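Local coordinates for protein alanine racemase (Acinetobacter baumannii, PDB 4QHR) that belongs to the alanine racemase family, whose members join a TIM-barrel-type N-terminal domain to a C-terminal domain rich in beta strands, at residues Val269-Gly274 with Val320-Asn325; Leu293-Gly298 with Ala306-Asn311. One frame throughout, in Å; residues are numbered along the deposited sequence.

Contact 1 (Val269-Gly274 with Val320-Asn325); sequences VSIGYG and VELWGN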
loop_
_atom_site.group_PDB
_atom_site.type_symbol
_atom_site.label_atom_id
_atom_site.label_comp_id
_atom_site.label_asym_id
_atom_site.label_seq_id
_atom_site.Cartn_x
_atom_site.Cartn_y
_atom_site.Cartn_z
ATOM N N VAL A 269 3.747 -12.882 -13.450
ATOM C CA VAL A 269 4.281 -12.983 -12.118
ATOM C C VAL A 269 3.176 -12.737 -11.091
ATOM O O VAL A 269 2.308 -11.887 -11.307
ATOM C CB VAL A 269 5.378 -11.924 -11.917
ATOM C CG1 VAL A 269 5.882 -11.935 -10.500
ATOM C CG2 VAL A 269 6.537 -12.194 -12.882
ATOM N N SER A 270 3.243 -13.436 -9.963
ATOM C CA SER A 270 2.238 -13.360 -8.959
ATOM C C SER A 270 2.468 -12.185 -7.986
ATOM O O SER A 270 2.614 -12.388 -6.790
ATOM C CB SER A 270 2.140 -14.665 -8.169
ATOM O OG SER A 270 3.388 -15.016 -7.541
ATOM N N ILE A 271 2.446 -10.986 -8.521
ATOM C CA ILE A 271 2.383 -9.780 -7.675
ATOM C C ILE A 271 1.632 -8.705 -8.408
ATOM O O ILE A 271 1.660 -8.692 -9.654
ATOM C CB ILE A 271 3.788 -9.307 -7.343
ATOM C CG1 ILE A 271 3.786 -8.634 -5.988
ATOM C CG2 ILE A 271 4.347 -8.332 -8.412
ATOM C CD1 ILE A 271 3.668 -9.616 -4.848
ATOM N N GLY A 272 0.967 -7.800 -7.668
ATOM C CA GLY A 272 0.384 -6.613 -8.291
ATOM C C GLY A 272 0.135 -5.550 -7.248
ATOM O O GLY A 272 0.648 -5.656 -6.115
ATOM N N TYR A 273 -0.673 -4.551 -7.574
ATOM C CA TYR A 273 -0.848 -3.456 -6.649
ATOM C C TYR A 273 -1.648 -3.832 -5.448
ATOM O O TYR A 273 -1.576 -3.124 -4.466
ATOM C CB TYR A 273 -1.345 -2.147 -7.284
ATOM C CG TYR A 273 -2.715 -2.278 -7.919
ATOM C CD1 TYR A 273 -3.867 -2.238 -7.177
ATOM C CD2 TYR A 273 -2.831 -2.405 -9.310
ATOM C CE1 TYR A 273 -5.130 -2.346 -7.790
ATOM C CE2 TYR A 273 -4.044 -2.486 -9.918
ATOM C CZ TYR A 273 -5.175 -2.494 -9.166
ATOM O OH TYR A 273 -6.378 -2.644 -9.863
ATOM N N GLY A 274 -2.372 -4.957 -5.510
ATOM C CA GLY A 274 -3.059 -5.525 -4.352
ATOM C C GLY A 274 -2.128 -6.099 -3.313
ATOM O O GLY A 274 -2.560 -6.355 -2.158
ATOM N N VAL A 320 11.228 -14.238 -8.662
ATOM C CA VAL A 320 11.350 -12.934 -9.285
ATOM C C VAL A 320 11.457 -11.868 -8.169
ATOM O O VAL A 320 10.606 -11.850 -7.253
ATOM C CB VAL A 320 10.097 -12.627 -10.127
ATOM C CG1 VAL A 320 10.130 -11.209 -10.706
ATOM C CG2 VAL A 320 9.968 -13.647 -11.250
ATOM N N GLU A 321 12.503 -11.051 -8.227
ATOM C CA GLU A 321 12.744 -10.026 -7.237
ATOM C C GLU A 321 12.174 -8.693 -7.689
ATOM O O GLU A 321 12.573 -8.150 -8.736
ATOM C CB GLU A 321 14.247 -9.892 -6.962
ATOM C CG GLU A 321 14.587 -8.748 -5.995
ATOM C CD GLU A 321 16.099 -8.659 -5.754
ATOM O OE1 GLU A 321 16.721 -9.748 -5.692
ATOM O OE2 GLU A 321 16.649 -7.544 -5.684
ATOM N N LEU A 322 11.255 -8.139 -6.897
ATOM C CA LEU A 322 10.657 -6.854 -7.223
ATOM C C LEU A 322 11.516 -5.733 -6.692
ATOM O O LEU A 322 11.738 -4.738 -7.366
ATOM C CB LEU A 322 9.246 -6.799 -6.704
ATOM C CG LEU A 322 8.522 -8.011 -7.273
ATOM C CD1 LEU A 322 7.468 -8.422 -6.318
ATOM C CD2 LEU A 322 8.069 -7.749 -8.704
ATOM N N TRP A 323 12.058 -5.903 -5.499
ATOM C CA TRP A 323 13.183 -5.121 -5.092
ATOM C C TRP A 323 13.901 -5.825 -3.990
ATOM O O TRP A 323 13.337 -6.743 -3.363
ATOM C CB TRP A 323 12.759 -3.710 -4.681
ATOM C CG TRP A 323 11.750 -3.569 -3.567
ATOM C CD1 TRP A 323 11.987 -3.683 -2.212
ATOM C CD2 TRP A 323 10.409 -3.129 -3.697
ATOM N NE1 TRP A 323 10.833 -3.386 -1.517
ATOM C CE2 TRP A 323 9.858 -3.053 -2.414
ATOM C CE3 TRP A 323 9.595 -2.832 -4.799
ATOM C CZ2 TRP A 323 8.532 -2.675 -2.190
ATOM C CZ3 TRP A 323 8.279 -2.456 -4.567
ATOM C CH2 TRP A 323 7.777 -2.369 -3.260
ATOM N N GLY A 324 15.159 -5.441 -3.782
ATOM C CA GLY A 324 16.019 -6.067 -2.782
ATOM C C GLY A 324 17.484 -5.734 -3.082
ATOM O O GLY A 324 17.822 -4.599 -3.336
ATOM N N ASN A 325 18.367 -6.719 -3.041
ATOM C CA ASN A 325 19.787 -6.418 -3.312
ATOM C C ASN A 325 20.154 -6.279 -4.808
ATOM O O ASN A 325 21.224 -5.722 -5.135
ATOM C CB ASN A 325 20.665 -7.488 -2.719
ATOM C CG ASN A 325 20.730 -7.427 -1.228
ATOM O OD1 ASN A 325 20.140 -8.276 -0.516
ATOM N ND2 ASN A 325 21.425 -6.448 -0.734
#

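Contact 2 (Leu293-Gly298 with Ala306-Asn311); sequences LCPVVG and AIDVTN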
loop_
_atom_site.group_PDB
_atom_site.type_symbol
_atom_site.label_atom_id
_atom_site.label_comp_id
_atom_site.label_asym_id
_atom_site.label_seq_id
_atom_site.Cartn_x
_atom_site.Cartn_y
_atom_site.Cartn_z
ATOM N N LEU A 293 18.094 -8.338 -15.404
ATOM C CA LEU A 293 17.038 -7.366 -15.218
ATOM C C LEU A 293 16.123 -7.569 -16.377
ATOM O O LEU A 293 16.626 -7.623 -17.523
ATOM C CB LEU A 293 17.605 -5.943 -15.225
ATOM C CG LEU A 293 18.430 -5.687 -13.974
ATOM C CD1 LEU A 293 19.260 -4.397 -14.077
ATOM C CD2 LEU A 293 17.553 -5.656 -12.721
ATOM N N CYS A 294 14.809 -7.689 -16.105
ATOM C CA CYS A 294 13.780 -7.895 -17.103
ATOM C C CYS A 294 12.708 -6.817 -17.022
ATOM O O CYS A 294 12.175 -6.555 -15.931
ATOM C CB CYS A 294 13.107 -9.252 -16.899
ATOM S SG CYS A 294 14.282 -10.598 -16.908
ATOM N N PRO A 295 12.370 -6.187 -18.166
ATOM C CA PRO A 295 11.387 -5.139 -18.124
ATOM C C PRO A 295 9.964 -5.624 -17.809
ATOM O O PRO A 295 9.539 -6.713 -18.225
ATOM C CB PRO A 295 11.432 -4.538 -19.533
ATOM C CG PRO A 295 12.049 -5.538 -20.388
ATOM C CD PRO A 295 12.897 -6.416 -19.524
ATOM N N VAL A 296 9.269 -4.812 -17.017
ATOM C CA VAL A 296 7.855 -4.984 -16.748
ATOM C C VAL A 296 7.125 -4.419 -17.980
ATOM O O VAL A 296 7.427 -3.315 -18.435
ATOM C CB VAL A 296 7.448 -4.227 -15.455
ATOM C CG1 VAL A 296 5.967 -4.343 -15.198
ATOM C CG2 VAL A 296 8.272 -4.685 -14.269
ATOM N N VAL A 297 6.187 -5.179 -18.536
ATOM C CA VAL A 297 5.538 -4.799 -19.781
ATOM C C VAL A 297 4.050 -4.680 -19.624
ATOM O O VAL A 297 3.404 -5.516 -18.932
ATOM C CB VAL A 297 5.866 -5.737 -20.963
ATOM C CG1 VAL A 297 7.364 -5.671 -21.209
ATOM C CG2 VAL A 297 5.464 -7.186 -20.728
ATOM N N GLY A 298 3.504 -3.646 -20.241
ATOM C CA GLY A 298 2.059 -3.381 -20.148
ATOM C C GLY A 298 1.675 -2.982 -18.717
ATOM O O GLY A 298 2.521 -2.804 -17.869
ATOM N N ALA A 306 3.231 -8.526 -15.927
ATOM C CA ALA A 306 3.874 -9.208 -17.041
ATOM C C ALA A 306 5.309 -8.675 -17.223
ATOM O O ALA A 306 5.550 -7.472 -17.074
ATOM C CB ALA A 306 3.065 -9.017 -18.307
ATOM N N ILE A 307 6.240 -9.581 -17.537
ATOM C CA ILE A 307 7.629 -9.258 -17.753
ATOM C C ILE A 307 8.097 -9.872 -19.074
ATOM O O ILE A 307 7.608 -10.943 -19.498
ATOM C CB ILE A 307 8.518 -9.714 -16.580
ATOM C CG1 ILE A 307 8.471 -11.197 -16.418
ATOM C CG2 ILE A 307 8.068 -9.067 -15.238
ATOM C CD1 ILE A 307 9.226 -11.627 -15.190
ATOM N N ASP A 308 9.012 -9.170 -19.730
ATOM C CA ASP A 308 9.646 -9.669 -20.932
ATOM C C ASP A 308 10.808 -10.550 -20.524
ATOM O O ASP A 308 11.792 -10.056 -19.985
ATOM C CB ASP A 308 10.123 -8.492 -21.779
ATOM C CG ASP A 308 10.892 -8.919 -23.003
ATOM O OD1 ASP A 308 10.943 -10.110 -23.299
ATOM O OD2 ASP A 308 11.427 -8.001 -23.680
ATOM N N VAL A 309 10.683 -11.847 -20.805
ATOM C CA VAL A 309 11.698 -12.826 -20.462
ATOM C C VAL A 309 12.395 -13.374 -21.699
ATOM O O VAL A 309 13.105 -14.368 -21.604
ATOM C CB VAL A 309 11.150 -13.989 -19.620
ATOM C CG1 VAL A 309 10.789 -13.472 -18.225
ATOM C CG2 VAL A 309 9.968 -14.694 -20.283
ATOM N N THR A 310 12.195 -12.738 -22.837
ATOM C CA THR A 310 12.832 -13.179 -24.080
ATOM C C THR A 310 14.318 -13.547 -23.873
ATOM O O THR A 310 14.747 -14.644 -24.275
ATOM C CB THR A 310 12.638 -12.145 -25.209
ATOM O OG1 THR A 310 11.239 -11.879 -25.347
ATOM C CG2 THR A 310 13.176 -12.719 -26.558
ATOM N N ASN A 311 15.071 -12.690 -23.183
ATOM C CA ASN A 311 16.526 -12.878 -23.019
ATOM C C ASN A 311 16.979 -13.682 -21.796
ATOM O O ASN A 311 18.167 -13.781 -21.573
ATOM C CB ASN A 311 17.202 -11.486 -22.969
HETATM O O HOH W 1 2.800 -5.807 -16.056
#

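Contact 1 (Val269-Gly274 with Val320-Asn325)
In the hydrophobic core of the C-terminal beta domain, Val269 and Ile271 on one side face Val320 and Leu322 on the other, with no hydrogen bond between the two segments. Val269 and Val320 meet tip to tip, Val269 CG2 lying 4.1 Å from Val320 CG2. In both valines CG1 stands anti to the backbone N (chi1 176° in Val269), which leaves CG2, anti to the carbonyl carbon, as the branch turned to the other segment. Strands 264-269 and 319-321 both pair antiparallel with the long strand 234-246, yet here their backbones stay apart, Val269 CA and Val320 CA being 7.6 Å from each other, a separation that branched apolar side chains can fill. One step along, Leu322 CD1 reaches between the two branches of Ile271, 3.7 Å from Ile271 CG1, while Leu322 CD2 also touches Ile271 CG2. Between the apolar residues of the first segment, Ser270 centres an inverse gamma turn with a weak bond from Ile271 N to Val269 O; the Ser270 hydroxyl is hydrogen-bonded to Gln3 O. Leu322 and Trp323 form a classic beta bulge opposite Phe236, and the Trp323 ring meets that of Phe236.

Contact 2 (Leu293-Gly298 with Ala306-Asn311)
Strands 292-297 and 305-308 are joined first through backbone hydrogen bonds, from Asp308 N to Pro295 O (2.9 Å) and from Val297 N to Ala306 O (2.8 Å). The second is nearly straight at its hydrogen (172°), although its donor stands above the carbonyl plane of Ala306. Proline has no N-H to give, so at Pro295 it is the carbonyl that takes part, accepting from Asp308 N. Between the two bonds, Val296 and Ile307 form an antiparallel non-hydrogen-bonded pair. Here the carbonyls also receive CA-H groups, Ile307 CA lying 3.2 Å from Pro295 O.

Toward the turn a water spans the strands, 2.8 Å from Ala306 N, which donates to it, and 3.0 Å from Val297 O.

Apolar contacts divide between the faces of the sheet. Beta-branched Val296 and Ile307 share one face, where Ile307 also packs on Val287 and Ile289. On the other, Val297 CG2 lies 3.9 Å from Ala306 CB, the short side chain of Ala306 letting the CG2 branch of Val297 come close to the neighbouring strand. Asp308 contributes its methylene: CB is 3.8 Å from Pro295 CG and also touches Val297 CG1.

One carboxylate oxygen of Asp308, OD1, is engaged within its own segment. With CG anti to the backbone N (chi1 176°), OD1 accepts from both Thr310 N and Thr310 OG1, the hydroxyl meeting its syn lone pair; the backbone bond makes an Asx turn where the strand ends. Thr310 OG1 also bonds to Asp265 N, linking the turn to strand 264-269.

The short segment axes run at 139° to each other, as in a strongly twisted antiparallel beta hairpin, here one within the C-terminal beta domain.

In the fold
Both contacts lie in the C-terminal beta domain and reach the same branched sheet, their centres about 13 Å apart. Contact 2 is nested along the chain inside the loop closed by contact 1, and strand 305-308 is followed by strand 319-321. They touch directly where Val269 CG2 packs 3.6 Å from Ile307 CD1, so the hairpin feeds a side chain into the core of contact 1. Contact 1 lies nearer the middle of the molecule: its centre is about 19 Å from the centre of the chain, against about 29 Å for that of contact 2, and its Tyr273 packs on Tyr341 of the second subunit. Lys34, the residue modified with pyridoxal phosphate, belongs to the N-terminal barrel domain and to neither contact.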